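Minor fimbrium tip subunit Mfa3 (Porphyromonas gingivalis ATCC 33277, PDB 5NF4) forms part of the tip of the minor fimbriae, filamentous pili that mediate biofilm formation and adhesion to host cells and other oral bacteria. Local coordinates at residues Q193-G206 / V320-L333. Sequence-based numbering, arbitrary orientation.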
loop_
_atom_site.group_PDB
_atom_site.type_symbol
_atom_site.label_atom_id
_atom_site.label_comp_id
_atom_site.label_asym_id
_atom_site.label_seq_id
_atom_site.Cartn_x
_atom_site.Cartn_y
_atom_site.Cartn_z
ATOM N N GLN A 193 2.133 1.177 -7.173
ATOM C CA GLN A 193 1.360 1.377 -5.941
ATOM C C GLN A 193 1.990 0.610 -4.819
ATOM O O GLN A 193 2.241 -0.589 -4.968
ATOM C CB GLN A 193 -0.083 0.926 -6.118
ATOM C CG GLN A 193 -0.847 1.857 -7.026
ATOM C CD GLN A 193 -2.162 1.266 -7.492
ATOM O OE1 GLN A 193 -2.529 0.155 -7.105
ATOM N NE2 GLN A 193 -2.882 2.011 -8.323
ATOM N N ARG A 194 2.228 1.276 -3.691
ATOM C CA ARG A 194 2.703 0.569 -2.504
ATOM C C ARG A 194 1.625 -0.401 -2.019
ATOM O O ARG A 194 0.435 -0.137 -2.213
ATOM C CB ARG A 194 3.058 1.560 -1.382
ATOM C CG ARG A 194 4.144 2.559 -1.785
ATOM C CD ARG A 194 4.193 3.742 -0.835
ATOM N NE ARG A 194 5.067 4.819 -1.317
ATOM C CZ ARG A 194 4.680 5.813 -2.107
ATOM N NH1 ARG A 194 3.429 5.882 -2.539
ATOM N NH2 ARG A 194 5.560 6.732 -2.484
ATOM N N VAL A 195 2.055 -1.488 -1.368
ATOM C CA VAL A 195 1.141 -2.519 -0.848
ATOM C C VAL A 195 0.634 -2.155 0.551
ATOM O O VAL A 195 -0.240 -2.848 1.084
ATOM C CB VAL A 195 1.825 -3.920 -0.819
ATOM C CG1 VAL A 195 2.275 -4.290 -2.237
ATOM C CG2 VAL A 195 3.000 -3.950 0.167
ATOM N N VAL A 196 1.196 -1.085 1.127
ATOM C CA VAL A 196 0.827 -0.630 2.471
ATOM C C VAL A 196 0.111 0.715 2.392
ATOM O O VAL A 196 0.216 1.431 1.382
ATOM C CB VAL A 196 2.067 -0.495 3.419
ATOM C CG1 VAL A 196 2.695 -1.868 3.709
ATOM C CG2 VAL A 196 3.111 0.432 2.856
ATOM N N ALA A 197 -0.612 1.019 3.464
ATOM C CA ALA A 197 -1.173 2.339 3.742
ATOM C C ALA A 197 -0.282 3.059 4.767
ATOM O O ALA A 197 0.484 2.417 5.473
ATOM C CB ALA A 197 -2.620 2.215 4.275
ATOM N N LYS A 198 -0.380 4.383 4.826
ATOM C CA LYS A 198 0.378 5.185 5.783
ATOM C C LYS A 198 -0.573 5.736 6.825
ATOM O O LYS A 198 -1.589 6.359 6.487
ATOM C CB LYS A 198 1.109 6.296 5.046
ATOM C CG LYS A 198 1.905 7.272 5.895
ATOM C CD LYS A 198 2.631 8.283 5.009
ATOM C CE LYS A 198 3.435 9.275 5.813
ATOM N NZ LYS A 198 4.311 10.100 4.945
ATOM N N LEU A 199 -0.230 5.507 8.094
ATOM C CA LEU A 199 -1.003 6.018 9.201
ATOM C C LEU A 199 -0.231 7.173 9.802
ATOM O O LEU A 199 0.940 7.031 10.133
ATOM C CB LEU A 199 -1.248 4.929 10.242
ATOM C CG LEU A 199 -1.928 5.377 11.540
ATOM C CD1 LEU A 199 -3.371 5.851 11.279
ATOM C CD2 LEU A 199 -1.919 4.249 12.540
ATOM N N ASP A 200 -0.902 8.312 9.922
ATOM C CA ASP A 200 -0.274 9.583 10.187
ATOM C C ASP A 200 -1.031 10.259 11.326
ATOM O O ASP A 200 -2.092 10.819 11.102
ATOM C CB ASP A 200 -0.316 10.418 8.895
ATOM C CG ASP A 200 0.546 11.645 8.935
ATOM O OD1 ASP A 200 0.871 12.146 10.034
ATOM O OD2 ASP A 200 0.892 12.132 7.826
ATOM N N VAL A 201 -0.511 10.174 12.549
ATOM C CA VAL A 201 -1.199 10.707 13.729
ATOM C C VAL A 201 -0.486 11.940 14.296
ATOM O O VAL A 201 0.687 11.907 14.675
ATOM C CB VAL A 201 -1.336 9.611 14.812
ATOM C CG1 VAL A 201 -2.017 10.149 16.048
ATOM C CG2 VAL A 201 -2.125 8.421 14.269
ATOM N N ASN A 202 -1.230 13.041 14.341
ATOM C CA ASN A 202 -0.696 14.323 14.724
ATOM C C ASN A 202 -1.379 14.882 15.964
ATOM O O ASN A 202 -2.601 15.043 15.990
ATOM C CB ASN A 202 -0.842 15.306 13.564
ATOM C CG ASN A 202 -0.095 14.839 12.306
ATOM O OD1 ASN A 202 1.062 15.200 12.093
ATOM N ND2 ASN A 202 -0.738 14.014 11.508
ATOM N N ILE A 203 -0.595 15.138 17.005
ATOM C CA ILE A 203 -1.143 15.680 18.248
ATOM C C ILE A 203 -1.040 17.188 18.191
ATOM O O ILE A 203 -0.000 17.790 18.496
ATOM C CB ILE A 203 -0.409 15.124 19.502
ATOM C CG1 ILE A 203 -0.216 13.610 19.387
ATOM C CG2 ILE A 203 -1.135 15.524 20.774
ATOM C CD1 ILE A 203 -1.453 12.809 19.056
ATOM N N VAL A 204 -2.141 17.813 17.807
ATOM C CA VAL A 204 -2.170 19.264 17.670
ATOM C C VAL A 204 -2.182 19.997 19.028
ATOM O O VAL A 204 -1.751 21.136 19.144
ATOM C CB VAL A 204 -3.383 19.668 16.816
ATOM C CG1 VAL A 204 -3.303 19.008 15.458
ATOM C CG2 VAL A 204 -4.656 19.253 17.476
ATOM N N GLU A 205 -2.657 19.307 20.057
ATOM C CA GLU A 205 -2.734 19.873 21.377
ATOM C C GLU A 205 -2.696 18.755 22.427
ATOM O O GLU A 205 -3.256 17.683 22.200
ATOM C CB GLU A 205 -4.004 20.731 21.450
ATOM C CG GLU A 205 -4.699 20.873 22.742
ATOM C CD GLU A 205 -5.894 21.818 22.608
ATOM O OE1 GLU A 205 -6.097 22.386 21.499
ATOM O OE2 GLU A 205 -6.627 21.979 23.600
ATOM N N GLY A 206 -2.009 19.025 23.545
ATOM C CA GLY A 206 -1.963 18.119 24.684
ATOM C C GLY A 206 -0.988 16.954 24.580
ATOM O O GLY A 206 -1.173 15.924 25.242
ATOM N N VAL A 320 -8.903 -0.838 5.013
ATOM C CA VAL A 320 -7.711 -0.030 4.826
ATOM C C VAL A 320 -7.185 -0.335 3.423
ATOM O O VAL A 320 -6.828 -1.463 3.160
ATOM C CB VAL A 320 -6.650 -0.367 5.874
ATOM C CG1 VAL A 320 -5.330 0.379 5.630
ATOM C CG2 VAL A 320 -7.180 -0.083 7.300
ATOM N N TYR A 321 -7.116 0.663 2.555
ATOM C CA TYR A 321 -6.691 0.482 1.165
ATOM C C TYR A 321 -5.197 0.752 0.952
ATOM O O TYR A 321 -4.636 1.697 1.519
ATOM C CB TYR A 321 -7.509 1.398 0.264
ATOM C CG TYR A 321 -8.945 0.957 0.092
ATOM C CD1 TYR A 321 -9.279 -0.060 -0.802
ATOM C CD2 TYR A 321 -9.961 1.538 0.825
ATOM C CE1 TYR A 321 -10.593 -0.482 -0.947
ATOM C CE2 TYR A 321 -11.275 1.124 0.685
ATOM C CZ TYR A 321 -11.584 0.111 -0.213
ATOM O OH TYR A 321 -12.888 -0.296 -0.348
ATOM N N ARG A 322 -4.565 -0.030 0.074
ATOM C CA ARG A 322 -3.155 0.211 -0.221
ATOM C C ARG A 322 -2.909 1.613 -0.769
ATOM O O ARG A 322 -3.742 2.174 -1.489
ATOM C CB ARG A 322 -2.638 -0.807 -1.230
ATOM C CG ARG A 322 -3.258 -0.662 -2.610
ATOM C CD ARG A 322 -2.872 -1.818 -3.562
ATOM N NE ARG A 322 -3.316 -3.093 -3.011
ATOM C CZ ARG A 322 -2.589 -4.198 -2.957
ATOM N NH1 ARG A 322 -1.364 -4.232 -3.503
ATOM N NH2 ARG A 322 -3.097 -5.271 -2.348
ATOM N N ASN A 323 -1.743 2.149 -0.454
ATOM C CA ASN A 323 -1.228 3.365 -1.049
ATOM C C ASN A 323 -2.112 4.578 -0.758
ATOM O O ASN A 323 -2.095 5.557 -1.491
ATOM C CB ASN A 323 -1.047 3.179 -2.558
ATOM C CG ASN A 323 0.148 3.968 -3.113
ATOM O OD1 ASN A 323 1.243 3.944 -2.562
ATOM N ND2 ASN A 323 -0.074 4.668 -4.214
ATOM N N ARG A 324 -2.855 4.514 0.342
ATOM C CA ARG A 324 -3.608 5.670 0.796
ATOM C C ARG A 324 -2.984 6.172 2.098
ATOM O O ARG A 324 -2.268 5.441 2.793
ATOM C CB ARG A 324 -5.083 5.331 1.010
ATOM C CG ARG A 324 -5.795 4.829 -0.264
ATOM C CD ARG A 324 -5.942 5.893 -1.343
ATOM N NE ARG A 324 -6.865 6.984 -1.010
ATOM C CZ ARG A 324 -8.191 6.866 -0.917
ATOM N NH1 ARG A 324 -8.793 5.691 -1.096
ATOM N NH2 ARG A 324 -8.922 7.933 -0.621
ATOM N N HIS A 325 -3.283 7.418 2.407
ATOM C CA HIS A 325 -2.694 8.122 3.550
ATOM C C HIS A 325 -3.814 8.519 4.515
ATOM O O HIS A 325 -4.680 9.336 4.167
ATOM C CB HIS A 325 -1.932 9.319 2.980
ATOM C CG HIS A 325 -1.103 10.098 3.959
ATOM N ND1 HIS A 325 -0.462 11.268 3.593
ATOM C CD2 HIS A 325 -0.809 9.904 5.268
ATOM C CE1 HIS A 325 0.190 11.756 4.632
ATOM N NE2 HIS A 325 -0.004 10.949 5.662
ATOM N N TYR A 326 -3.782 7.934 5.717
ATOM C CA TYR A 326 -4.777 8.120 6.763
ATOM C C TYR A 326 -4.207 9.098 7.783
ATOM O O TYR A 326 -3.218 8.801 8.466
ATOM C CB TYR A 326 -5.139 6.773 7.414
ATOM C CG TYR A 326 -5.824 5.826 6.447
ATOM C CD1 TYR A 326 -5.081 5.113 5.513
ATOM C CD2 TYR A 326 -7.205 5.692 6.429
ATOM C CE1 TYR A 326 -5.702 4.275 4.568
ATOM C CE2 TYR A 326 -7.846 4.837 5.500
ATOM C CZ TYR A 326 -7.075 4.140 4.570
ATOM O OH TYR A 326 -7.677 3.327 3.606
ATOM N N ILE A 327 -4.822 10.275 7.849
ATOM C CA ILE A 327 -4.285 11.390 8.625
ATOM C C ILE A 327 -5.233 11.754 9.760
ATOM O O ILE A 327 -6.404 12.069 9.541
ATOM C CB ILE A 327 -4.032 12.621 7.720
ATOM C CG1 ILE A 327 -3.091 12.241 6.571
ATOM C CG2 ILE A 327 -3.428 13.782 8.525
ATOM C CD1 ILE A 327 -3.073 13.245 5.432
ATOM N N TYR A 328 -4.708 11.704 10.984
ATOM C CA TYR A 328 -5.458 12.071 12.175
ATOM C C TYR A 328 -4.843 13.277 12.851
ATOM O O TYR A 328 -3.612 13.420 12.946
ATOM C CB TYR A 328 -5.521 10.877 13.153
ATOM C CG TYR A 328 -6.325 9.760 12.555
ATOM C CD1 TYR A 328 -5.737 8.852 11.688
ATOM C CD2 TYR A 328 -7.691 9.648 12.800
ATOM C CE1 TYR A 328 -6.474 7.842 11.111
ATOM C CE2 TYR A 328 -8.442 8.639 12.213
ATOM C CZ TYR A 328 -7.824 7.737 11.383
ATOM O OH TYR A 328 -8.571 6.754 10.785
ATOM N N ARG A 329 -5.726 14.177 13.272
ATOM C CA ARG A 329 -5.348 15.349 14.037
ATOM C C ARG A 329 -6.070 15.195 15.360
ATOM O O ARG A 329 -7.301 15.168 15.408
ATOM C CB ARG A 329 -5.728 16.642 13.287
ATOM C CG ARG A 329 -5.101 16.649 11.894
ATOM C CD ARG A 329 -5.587 17.752 11.009
ATOM N NE ARG A 329 -6.985 17.647 10.587
ATOM C CZ ARG A 329 -7.470 16.765 9.715
ATOM N NH1 ARG A 329 -6.699 15.821 9.183
ATOM N NH2 ARG A 329 -8.758 16.811 9.404
ATOM N N ILE A 330 -5.285 15.048 16.422
ATOM C CA ILE A 330 -5.821 14.720 17.748
ATOM C C ILE A 330 -5.509 15.765 18.820
ATOM O O ILE A 330 -4.381 16.251 18.924
ATOM C CB ILE A 330 -5.276 13.364 18.216
ATOM C CG1 ILE A 330 -5.639 12.277 17.212
ATOM C CG2 ILE A 330 -5.827 13.036 19.643
ATOM C CD1 ILE A 330 -4.988 10.973 17.492
ATOM N N LYS A 331 -6.533 16.116 19.604
ATOM C CA LYS A 331 -6.380 16.976 20.784
ATOM C C LYS A 331 -6.550 16.107 22.017
ATOM O O LYS A 331 -7.579 15.458 22.173
ATOM C CB LYS A 331 -7.409 18.111 20.811
ATOM C CG LYS A 331 -7.303 19.102 19.671
ATOM C CD LYS A 331 -8.385 20.171 19.773
ATOM C CE LYS A 331 -8.364 21.132 18.580
ATOM N NZ LYS A 331 -9.367 22.246 18.745
ATOM N N THR A 332 -5.538 16.096 22.881
ATOM C CA THR A 332 -5.575 15.335 24.129
ATOM C C THR A 332 -5.915 16.256 25.286
ATOM O O THR A 332 -5.099 17.068 25.722
ATOM C CB THR A 332 -4.243 14.646 24.405
ATOM O OG1 THR A 332 -3.783 14.028 23.204
ATOM C CG2 THR A 332 -4.400 13.597 25.476
ATOM N N LEU A 333 -7.147 16.144 25.758
ATOM C CA LEU A 333 -7.609 16.957 26.863
ATOM C C LEU A 333 -7.605 16.077 28.101
ATOM O O LEU A 333 -7.379 14.874 27.990
ATOM C CB LEU A 333 -8.988 17.532 26.543
ATOM C CG LEU A 333 -9.045 18.090 25.114
ATOM C CD1 LEU A 333 -10.430 18.601 24.794
ATOM C CD2 LEU A 333 -7.995 19.193 24.939
HETATM O O HOH W 1 0.219 -2.739 -5.227
#
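Strands 196-205 and 324-332 run parallel, pairing Lys198 with His325 through Ile203 with Ile330, their short axes 35° apart; a beta bulge at Val204 then shifts the register, pairing Glu205 with Lys331. The two are distant in sequence; strand 248-254 bonds the other edge of 196-205, and strand 337-345 runs antiparallel to 324-332, in the beta-rich body of this FimB/Mfa2-family subunit. On the face carrying Lys198, Asp200 and Asn202, polar groups link up. With CG anti to the backbone N (chi1 -173°), the His325 ring leans over toward the neighbouring strand, and its NE2 donates to Asp200 OD2 at 2.6 Å. The carboxylate lies nearly coplanar with the ring and accepts through the anti lone pair of OD2. The extended Lys198 chain runs alongside, with CD over one face of the imidazole, 4.0 Å from the ring centroid, a CH-pi contact; Ile327 CG1 packs on the opposite face. Asn202 ND2 reaches both Asp200 OD1, from above the carboxylate plane at 2.9 Å, and Tyr328 O, at 3.3 Å. That carbonyl also takes Asn202 N, from the opposite face of its plane. The other face, with Leu199, Val201, Tyr328 and Ile330, is largely apolar: Leu199 CD1 touches Tyr328 CE1 at 3.7 Å, and Val201 CG1 presses tightly on Ile330 CD1 at 3.4 Å. At the start of the pairing, the type II turn Tyr321-Arg324 presents Asn323 OD1 to the guanidinium edge of Arg194, NH1 donating at 2.9 Å and NH2 salt-bridging Asp67; a water joins Gln193 O to Arg322 NH1, which also bonds Arg223 O. Gln248 also bonds Asp200 OD1, so carboxylate rotation should be restricted; the negative charge of Asp200 would probably favour a protonated His325, though the Lys198 ammonium nearby, itself paired with Glu66, may partly offset this.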